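Local coordinates for protein methylglyoxal reductase (NADPH-dependent) (Candida albicans SC5314, PDB 6KWS) that probably reduces methylglyoxal with NADPH as hydride donor, being a Rossmann-fold oxidoreductase of the dihydroflavonol-4-reductase subfamily, at residues Gln259-Asn264 and Thr310-Leu315; Lys139-Thr144 and Ser303-Asp308; Pro231-Gly236 and Phe268-Leu273. The protein carries 1 engineered substitution. All blocks are in the same frame, centred on the assembly; numbering follows the deposited sequence.

Contact 1: residues Gln259-Asn264 and Thr310-Leu315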
loop_
_atom_site.group_PDB
_atom_site.type_symbol
_atom_site.label_atom_id
_atom_site.label_comp_id
_atom_site.label_asym_id
_atom_site.label_seq_id
_atom_site.Cartn_x
_atom_site.Cartn_y
_atom_site.Cartn_z
ATOM N N GLN A 259 -15.568 0.168 -6.664
ATOM C CA GLN A 259 -14.494 0.127 -7.641
ATOM C C GLN A 259 -13.247 -0.503 -7.031
ATOM O O GLN A 259 -12.996 -0.383 -5.826
ATOM C CB GLN A 259 -14.150 1.528 -8.166
ATOM C CG GLN A 259 -15.275 2.204 -8.937
ATOM C CD GLN A 259 -15.882 1.315 -10.008
ATOM O OE1 GLN A 259 -15.181 0.686 -10.792
ATOM N NE2 GLN A 259 -17.202 1.233 -10.014
ATOM N N ARG A 260 -12.486 -1.199 -7.882
ATOM C CA ARG A 260 -11.101 -1.568 -7.608
ATOM C C ARG A 260 -10.209 -0.590 -8.354
ATOM O O ARG A 260 -10.254 -0.531 -9.586
ATOM C CB ARG A 260 -10.779 -2.974 -8.083
ATOM C CG ARG A 260 -11.569 -4.074 -7.469
ATOM C CD ARG A 260 -11.208 -5.318 -8.242
ATOM N NE ARG A 260 -10.100 -6.054 -7.646
ATOM C CZ ARG A 260 -9.263 -6.819 -8.341
ATOM N NH1 ARG A 260 -9.401 -6.925 -9.664
ATOM N NH2 ARG A 260 -8.286 -7.476 -7.716
ATOM N N ILE A 261 -9.401 0.169 -7.630
ATOM C CA ILE A 261 -8.614 1.222 -8.244
ATOM C C ILE A 261 -7.167 0.753 -8.311
ATOM O O ILE A 261 -6.525 0.509 -7.281
ATOM C CB ILE A 261 -8.768 2.553 -7.496
ATOM C CG1 ILE A 261 -10.194 3.070 -7.661
ATOM C CG2 ILE A 261 -7.927 3.594 -8.118
ATOM C CD1 ILE A 261 -10.859 3.441 -6.380
ATOM N N LEU A 262 -6.662 0.607 -9.527
ATOM C CA LEU A 262 -5.275 0.215 -9.733
ATOM C C LEU A 262 -4.371 1.441 -9.570
ATOM O O LEU A 262 -4.608 2.491 -10.187
ATOM C CB LEU A 262 -5.133 -0.419 -11.114
ATOM C CG LEU A 262 -4.125 -1.531 -11.372
ATOM C CD1 LEU A 262 -4.326 -2.123 -12.789
ATOM C CD2 LEU A 262 -2.725 -0.980 -11.208
ATOM N N LEU A 263 -3.348 1.326 -8.728
ATOM C CA LEU A 263 -2.408 2.421 -8.525
ATOM C C LEU A 263 -1.057 1.992 -9.053
ATOM O O LEU A 263 -0.343 1.201 -8.419
ATOM C CB LEU A 263 -2.336 2.863 -7.070
ATOM C CG LEU A 263 -3.173 4.135 -7.177
ATOM C CD1 LEU A 263 -4.653 3.818 -6.977
ATOM C CD2 LEU A 263 -2.689 5.289 -6.338
ATOM N N ASN A 264 -0.727 2.513 -10.233
ATOM C CA ASN A 264 0.549 2.240 -10.864
ATOM C C ASN A 264 0.938 3.430 -11.726
ATOM O O ASN A 264 0.165 3.881 -12.575
ATOM C CB ASN A 264 0.499 0.967 -11.705
ATOM C CG ASN A 264 1.860 0.616 -12.288
ATOM O OD1 ASN A 264 2.689 0.020 -11.620
ATOM N ND2 ASN A 264 2.095 1.002 -13.529
ATOM N N THR A 310 -6.260 3.190 -17.175
ATOM C CA THR A 310 -6.979 4.364 -17.674
ATOM C C THR A 310 -8.158 4.726 -16.774
ATOM O O THR A 310 -8.271 5.865 -16.310
ATOM C CB THR A 310 -7.450 4.120 -19.111
ATOM O OG1 THR A 310 -6.403 3.481 -19.844
ATOM C CG2 THR A 310 -7.763 5.424 -19.797
ATOM N N LYS A 311 -9.029 3.756 -16.490
ATOM C CA LYS A 311 -10.223 4.047 -15.711
ATOM C C LYS A 311 -9.868 4.492 -14.295
ATOM O O LYS A 311 -10.482 5.423 -13.752
ATOM C CB LYS A 311 -11.130 2.818 -15.714
ATOM C CG LYS A 311 -12.237 2.845 -14.683
ATOM C CD LYS A 311 -11.882 1.986 -13.465
ATOM C CE LYS A 311 -13.138 1.652 -12.700
ATOM N NZ LYS A 311 -13.968 2.887 -12.441
ATOM N N SER A 312 -8.861 3.859 -13.687
ATOM C CA SER A 312 -8.396 4.317 -12.380
ATOM C C SER A 312 -7.858 5.745 -12.449
ATOM O O SER A 312 -8.159 6.572 -11.583
ATOM C CB SER A 312 -7.331 3.361 -11.841
ATOM O OG SER A 312 -7.883 2.094 -11.543
ATOM N N ARG A 313 -7.078 6.063 -13.482
ATOM C CA ARG A 313 -6.572 7.428 -13.625
ATOM C C ARG A 313 -7.689 8.439 -13.866
ATOM O O ARG A 313 -7.591 9.590 -13.414
ATOM C CB ARG A 313 -5.574 7.486 -14.758
ATOM C CG ARG A 313 -4.469 6.513 -14.567
ATOM C CD ARG A 313 -3.157 7.120 -14.368
ATOM N NE ARG A 313 -2.118 6.260 -14.921
ATOM C CZ ARG A 313 -0.821 6.534 -14.962
ATOM N NH1 ARG A 313 -0.397 7.677 -14.480
ATOM N NH2 ARG A 313 0.021 5.656 -15.480
ATOM N N GLU A 314 -8.726 8.052 -14.610
ATOM C CA GLU A 314 -9.879 8.930 -14.749
ATOM C C GLU A 314 -10.585 9.101 -13.416
ATOM O O GLU A 314 -11.054 10.195 -13.085
ATOM C CB GLU A 314 -10.857 8.377 -15.787
ATOM C CG GLU A 314 -10.303 8.232 -17.205
ATOM C CD GLU A 314 -11.376 7.785 -18.207
ATOM O OE1 GLU A 314 -12.522 7.469 -17.786
ATOM O OE2 GLU A 314 -11.061 7.740 -19.420
ATOM N N LEU A 315 -10.677 8.026 -12.641
ATOM C CA LEU A 315 -11.394 8.106 -11.383
ATOM C C LEU A 315 -10.710 9.067 -10.421
ATOM O O LEU A 315 -11.385 9.757 -9.645
ATOM C CB LEU A 315 -11.500 6.704 -10.798
ATOM C CG LEU A 315 -12.682 6.357 -9.917
ATOM C CD1 LEU A 315 -13.968 7.007 -10.406
ATOM C CD2 LEU A 315 -12.800 4.844 -9.916
#
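With chi1 at -67°, Ser312 holds OG beside its own backbone N and presents it to strand 260-263, where Leu262 N donates a 2.8 Å hydrogen bond to OG. The helix crosses the strand at 98°, and Ser312 stands where the two backbones come nearest, its CA 5.2 Å from that of Ile261. A small polar residue suits this place: the hydroxyl takes up a strand N-H, while CG2 of Ile261 lies 3.7 Å from the same OG.

One turn on, Leu315 uses a single branch: CD2 rests 3.7 Å from Gln259 CG and 3.9 Å from Ile261 CG1, its side chain running at about a right angle to that of the isoleucine. Lys311, bent at chi2 (-101°) and chi4, swings its end back to the strand and puts NZ 3.0 Å from Gln259 OE1. At the other end Asn264 O sits over one face of the Arg313 guanidinium, near its rim; the salt bridge of that arginine is to Asp309.

Because Glu145 also bonds to Ser312 OG, two partners grip the buried hydroxyl, and this one polar atom ties helix 310-316, main-sheet strand 260-269 and the loop at Glu145 together while satisfying the Leu262 N-H.

Contact 2: residues Lys139-Thr144 and Ser303-Asp308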
loop_
_atom_site.group_PDB
_atom_site.type_symbol
_atom_site.label_atom_id
_atom_site.label_comp_id
_atom_site.label_asym_id
_atom_site.label_seq_id
_atom_site.Cartn_x
_atom_site.Cartn_y
_atom_site.Cartn_z
ATOM N N LYS A 139 4.616 -9.908 -22.606
ATOM C CA LYS A 139 4.728 -8.583 -23.208
ATOM C C LYS A 139 3.504 -8.223 -24.059
ATOM O O LYS A 139 3.294 -7.034 -24.352
ATOM C CB LYS A 139 6.009 -8.509 -24.054
ATOM C CG LYS A 139 5.756 -8.860 -25.506
ATOM C CD LYS A 139 6.997 -9.142 -26.270
ATOM C CE LYS A 139 6.632 -9.560 -27.686
ATOM N NZ LYS A 139 5.649 -8.623 -28.280
ATOM N N ASN A 140 2.694 -9.208 -24.463
ATOM C CA ASN A 140 1.516 -8.936 -25.277
ATOM C C ASN A 140 0.247 -8.771 -24.450
ATOM O O ASN A 140 -0.794 -8.402 -25.007
ATOM C CB ASN A 140 1.313 -10.048 -26.312
ATOM C CG ASN A 140 2.459 -10.137 -27.309
ATOM O OD1 ASN A 140 2.927 -9.120 -27.830
ATOM N ND2 ASN A 140 2.932 -11.354 -27.559
ATOM N N ALA A 141 0.312 -9.013 -23.142
ATOM C CA ALA A 141 -0.858 -8.925 -22.287
ATOM C C ALA A 141 -1.180 -7.474 -21.897
ATOM O O ALA A 141 -0.289 -6.629 -21.747
ATOM C CB ALA A 141 -0.642 -9.775 -21.036
ATOM N N ILE A 142 -2.481 -7.194 -21.741
ATOM C CA ILE A 142 -2.983 -5.980 -21.098
ATOM C C ILE A 142 -3.635 -6.352 -19.771
ATOM O O ILE A 142 -4.411 -7.313 -19.709
ATOM C CB ILE A 142 -4.002 -5.248 -21.976
ATOM C CG1 ILE A 142 -3.367 -4.787 -23.277
ATOM C CG2 ILE A 142 -4.530 -4.058 -21.229
ATOM C CD1 ILE A 142 -4.340 -4.056 -24.168
ATOM N N ILE A 143 -3.335 -5.594 -18.711
ATOM C CA ILE A 143 -3.875 -5.867 -17.381
ATOM C C ILE A 143 -4.617 -4.645 -16.859
ATOM O O ILE A 143 -4.053 -3.542 -16.820
ATOM C CB ILE A 143 -2.783 -6.276 -16.391
ATOM C CG1 ILE A 143 -2.073 -7.533 -16.882
ATOM C CG2 ILE A 143 -3.405 -6.493 -15.029
ATOM C CD1 ILE A 143 -1.032 -8.072 -15.901
ATOM N N THR A 144 -5.868 -4.857 -16.424
ATOM C CA THR A 144 -6.808 -3.814 -16.000
ATOM C C THR A 144 -7.402 -4.165 -14.638
ATOM O O THR A 144 -7.140 -5.228 -14.069
ATOM C CB THR A 144 -7.954 -3.634 -17.007
ATOM O OG1 THR A 144 -8.826 -4.775 -16.929
ATOM C CG2 THR A 144 -7.409 -3.468 -18.442
ATOM N N SER A 303 9.486 -8.023 -21.552
ATOM C CA SER A 303 9.115 -9.096 -20.633
ATOM C C SER A 303 8.048 -8.720 -19.603
ATOM O O SER A 303 7.892 -9.447 -18.608
ATOM C CB SER A 303 10.344 -9.612 -19.870
ATOM O OG SER A 303 10.846 -8.638 -18.975
ATOM N N LEU A 304 7.312 -7.622 -19.800
ATOM C CA LEU A 304 6.245 -7.242 -18.883
ATOM C C LEU A 304 4.972 -6.896 -19.641
ATOM O O LEU A 304 5.018 -6.232 -20.682
ATOM C CB LEU A 304 6.647 -6.045 -18.022
ATOM C CG LEU A 304 7.726 -6.312 -16.974
ATOM C CD1 LEU A 304 8.124 -5.017 -16.271
ATOM C CD2 LEU A 304 7.235 -7.353 -15.986
ATOM N N ALA A 305 3.833 -7.333 -19.103
ATOM C CA ALA A 305 2.557 -6.861 -19.610
ATOM C C ALA A 305 2.464 -5.342 -19.499
ATOM O O ALA A 305 3.231 -4.687 -18.791
ATOM C CB ALA A 305 1.395 -7.496 -18.851
ATOM N N THR A 306 1.500 -4.790 -20.212
ATOM C CA THR A 306 1.123 -3.396 -20.081
ATOM C C THR A 306 0.007 -3.285 -19.059
ATOM O O THR A 306 -1.019 -3.966 -19.176
ATOM C CB THR A 306 0.658 -2.839 -21.425
ATOM O OG1 THR A 306 1.719 -2.974 -22.375
ATOM C CG2 THR A 306 0.279 -1.392 -21.288
ATOM N N ILE A 307 0.215 -2.440 -18.057
ATOM C CA ILE A 307 -0.818 -2.152 -17.072
ATOM C C ILE A 307 -1.679 -1.034 -17.622
ATOM O O ILE A 307 -1.181 0.068 -17.874
ATOM C CB ILE A 307 -0.216 -1.760 -15.719
ATOM C CG1 ILE A 307 0.546 -2.942 -15.129
ATOM C CG2 ILE A 307 -1.305 -1.282 -14.781
ATOM C CD1 ILE A 307 1.443 -2.528 -14.027
ATOM N N ASP A 308 -2.963 -1.313 -17.819
ATOM C CA ASP A 308 -3.885 -0.327 -18.376
ATOM C C ASP A 308 -4.778 0.192 -17.255
ATOM O O ASP A 308 -5.858 -0.349 -17.003
ATOM C CB ASP A 308 -4.710 -0.909 -19.513
ATOM C CG ASP A 308 -5.652 0.106 -20.117
ATOM O OD1 ASP A 308 -5.491 1.311 -19.819
ATOM O OD2 ASP A 308 -6.546 -0.299 -20.893
#
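Ile143, Lys139 and Ala305 give up the most surface where residues 139-144 and 303-308 run side by side, with 142-143 and 306-307 forming a two-stranded parallel sheet. Ile143 is gripped through its backbone: its N donates to Thr306 O at 2.9 Å and its O accepts from Asp308 N at 2.7 Å, so it bonds to the residues on either side of its partner Ile307, as parallel pairing requires. Its side chain has CG1 beside the backbone N (chi1 -60°), which carries CD1 back along the strands to within 3.9 Å of Ala305 CB.

Ala305 is small enough for Ala141 to close in as well, with Ala141 CB 3.8 Å from Ala305 CB. Next to them Thr306 N bonds to Ala141 O. Lys139 takes part through its backbone: its CA-H points almost straight at Leu304 O, with 3.5 Å between CA and O. Farther along, Ile142 CG2 lies 3.6 Å from Asp308 CB, and Ile307 rests on strand 260-269 of the main sheet.

Backbone hydrogen bonds thus set alignment and spacing, while Ile143, Ala305 and Ala141 bring apolar side chains together beside them; the Lys139 amine bonds to Asn140 and the Asp308 carboxylate to Thr310, so neither enters the backbone pairing.

Contact 3: residues Pro231-Gly236 and Phe268-Leu273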
loop_
_atom_site.group_PDB
_atom_site.type_symbol
_atom_site.label_atom_id
_atom_site.label_comp_id
_atom_site.label_asym_id
_atom_site.label_seq_id
_atom_site.Cartn_x
_atom_site.Cartn_y
_atom_site.Cartn_z
ATOM N N PRO A 231 20.966 -6.252 -8.423
ATOM C CA PRO A 231 19.905 -7.246 -8.245
ATOM C C PRO A 231 18.953 -7.238 -9.430
ATOM O O PRO A 231 18.831 -6.251 -10.161
ATOM C CB PRO A 231 19.191 -6.800 -6.963
ATOM C CG PRO A 231 20.101 -5.828 -6.313
ATOM C CD PRO A 231 20.862 -5.172 -7.426
ATOM N N ALA A 232 18.312 -8.374 -9.650
ATOM C CA ALA A 232 17.172 -8.414 -10.538
ATOM C C ALA A 232 15.944 -8.070 -9.701
ATOM O O ALA A 232 15.704 -8.672 -8.646
ATOM C CB ALA A 232 17.036 -9.778 -11.208
ATOM N N SER A 233 15.225 -7.046 -10.133
ATOM C CA SER A 233 13.986 -6.635 -9.503
ATOM C C SER A 233 13.242 -5.879 -10.573
ATOM O O SER A 233 13.833 -5.024 -11.240
ATOM C CB SER A 233 14.206 -5.736 -8.287
ATOM O OG SER A 233 14.748 -6.477 -7.207
ATOM N N LYS A 234 11.974 -6.204 -10.762
ATOM C CA LYS A 234 11.253 -5.448 -11.751
ATOM C C LYS A 234 9.771 -5.526 -11.439
ATOM O O LYS A 234 9.312 -6.461 -10.773
ATOM C CB LYS A 234 11.575 -5.959 -13.151
ATOM C CG LYS A 234 11.028 -7.309 -13.457
ATOM C CD LYS A 234 11.720 -7.796 -14.713
ATOM C CE LYS A 234 10.849 -8.696 -15.534
ATOM N NZ LYS A 234 11.676 -9.796 -16.052
ATOM N N GLY A 235 9.039 -4.515 -11.897
ATOM C CA GLY A 235 7.600 -4.537 -11.774
ATOM C C GLY A 235 7.035 -3.153 -12.005
ATOM O O GLY A 235 7.715 -2.260 -12.513
ATOM N N GLY A 236 5.765 -3.011 -11.670
ATOM C CA GLY A 236 5.187 -1.702 -11.604
ATOM C C GLY A 236 5.501 -1.053 -10.276
ATOM O O GLY A 236 5.757 -1.716 -9.275
ATOM N N PHE A 268 9.632 -0.419 -13.711
ATOM C CA PHE A 268 11.040 -0.240 -13.372
ATOM C C PHE A 268 11.743 -1.588 -13.401
ATOM O O PHE A 268 11.118 -2.643 -13.215
ATOM C CB PHE A 268 11.233 0.373 -11.979
ATOM C CG PHE A 268 11.030 -0.612 -10.875
ATOM C CD1 PHE A 268 9.748 -0.951 -10.458
ATOM C CD2 PHE A 268 12.111 -1.246 -10.287
ATOM C CE1 PHE A 268 9.549 -1.898 -9.450
ATOM C CE2 PHE A 268 11.924 -2.185 -9.292
ATOM C CZ PHE A 268 10.642 -2.515 -8.869
ATOM N N THR A 269 13.055 -1.536 -13.620
ATOM C CA THR A 269 13.962 -2.586 -13.178
ATOM C C THR A 269 14.996 -1.973 -12.242
ATOM O O THR A 269 15.075 -0.754 -12.085
ATOM C CB THR A 269 14.669 -3.282 -14.344
ATOM O OG1 THR A 269 15.824 -2.519 -14.720
ATOM C CG2 THR A 269 13.735 -3.435 -15.522
ATOM N N SER A 270 15.791 -2.827 -11.599
ATOM C CA SER A 270 16.809 -2.301 -10.699
ATOM C C SER A 270 17.762 -1.379 -11.433
ATOM O O SER A 270 18.238 -0.394 -10.858
ATOM C CB SER A 270 17.580 -3.432 -10.038
ATOM O OG SER A 270 16.776 -4.025 -9.049
ATOM N N GLN A 271 18.033 -1.666 -12.704
ATOM C CA GLN A 271 18.895 -0.779 -13.472
ATOM C C GLN A 271 18.273 0.607 -13.606
ATOM O O GLN A 271 18.993 1.614 -13.629
ATOM C CB GLN A 271 19.186 -1.394 -14.843
ATOM C CG GLN A 271 20.112 -0.566 -15.690
ATOM C CD GLN A 271 21.552 -0.599 -15.199
ATOM O OE1 GLN A 271 22.175 -1.666 -15.106
ATOM N NE2 GLN A 271 22.094 0.578 -14.893
ATOM N N SER A 272 16.940 0.685 -13.669
ATOM C CA SER A 272 16.289 1.987 -13.697
ATOM C C SER A 272 16.680 2.796 -12.477
ATOM O O SER A 272 16.983 3.990 -12.582
ATOM C CB SER A 272 14.777 1.819 -13.746
ATOM O OG SER A 272 14.407 0.974 -14.810
ATOM N N LEU A 273 16.701 2.147 -11.312
ATOM C CA LEU A 273 16.986 2.847 -10.066
ATOM C C LEU A 273 18.449 3.245 -9.983
ATOM O O LEU A 273 18.770 4.383 -9.625
ATOM C CB LEU A 273 16.600 1.959 -8.892
ATOM C CG LEU A 273 15.214 1.345 -9.012
ATOM C CD1 LEU A 273 14.930 0.501 -7.782
ATOM C CD2 LEU A 273 14.165 2.444 -9.202
#
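The antiparallel pairing of strands 234-239 and 260-269 in the large Rossmann-type sheet runs here straight into a capped helix, 270-280. Gly235 and Phe268 form the hydrogen-bonded pair: Phe268 N donates to Gly235 O at 2.9 Å, and Gly235 N to Phe268 O at 3.1 Å. Lys234 and Thr269 make the adjacent non-hydrogen-bonded pair, their CA atoms 4.2 Å apart.

Phe268 loses more surface than any other residue of the contact. Its chi1 of 77° sets CG between the backbone N and the carbonyl carbon, folding the ring over the partner strand. One face then covers Gly235 N, 3.6 Å above the plane toward the rim, while Gly236 O lies at the edge, near the ring plane. The backbone of Gly235, with phi 164° and psi -168°, is one in which a beta carbon would press on the preceding carbonyl oxygen, so these angles suit glycine.

Beyond the pairing, Ser270 N makes a weak bond to Ser233 O, and the two serine side chains pack against each other at the start of the helix. Thr269 is the N-cap and forms a capping box with Ser272: Thr269 N donates to Ser272 OG at 3.1 Å, while Thr269 OG1 accepts a weak bond from Gln271 N. The two hydroxyls thereby engage N-H groups where the strand gives way to the helix.

Around this corner, helix 295-303 packs on Thr269, helix 216-222 meets Pro231 and Leu273, helix 323-337 touches Ser272 and Leu273, and Phe198 of strand 196-198, which flanks 234-239 on its other side, meets the Phe268 ring edge-to-face.

How the contacts relate
From the N terminus, residues 139-144 come first and wait until 303-308 for their partner, so contact 2 closes the longest of the three loops. Both halves of contact 3, 231-236 and 268-273, fall within that loop. Contact 1 crosses each of the others: 259-264 lies between the halves of contact 3, and its partner 310-315 follows 303-308. Strand 260-269 serves contact 1 at its start and contact 3 at its end, joining the main sheet to the later helices. Ile307 of contact 2 packs on Leu262 and Asn264 of contact 1, while Leu304 meets Lys234 of contact 3, setting the small two-stranded sheet against the large one.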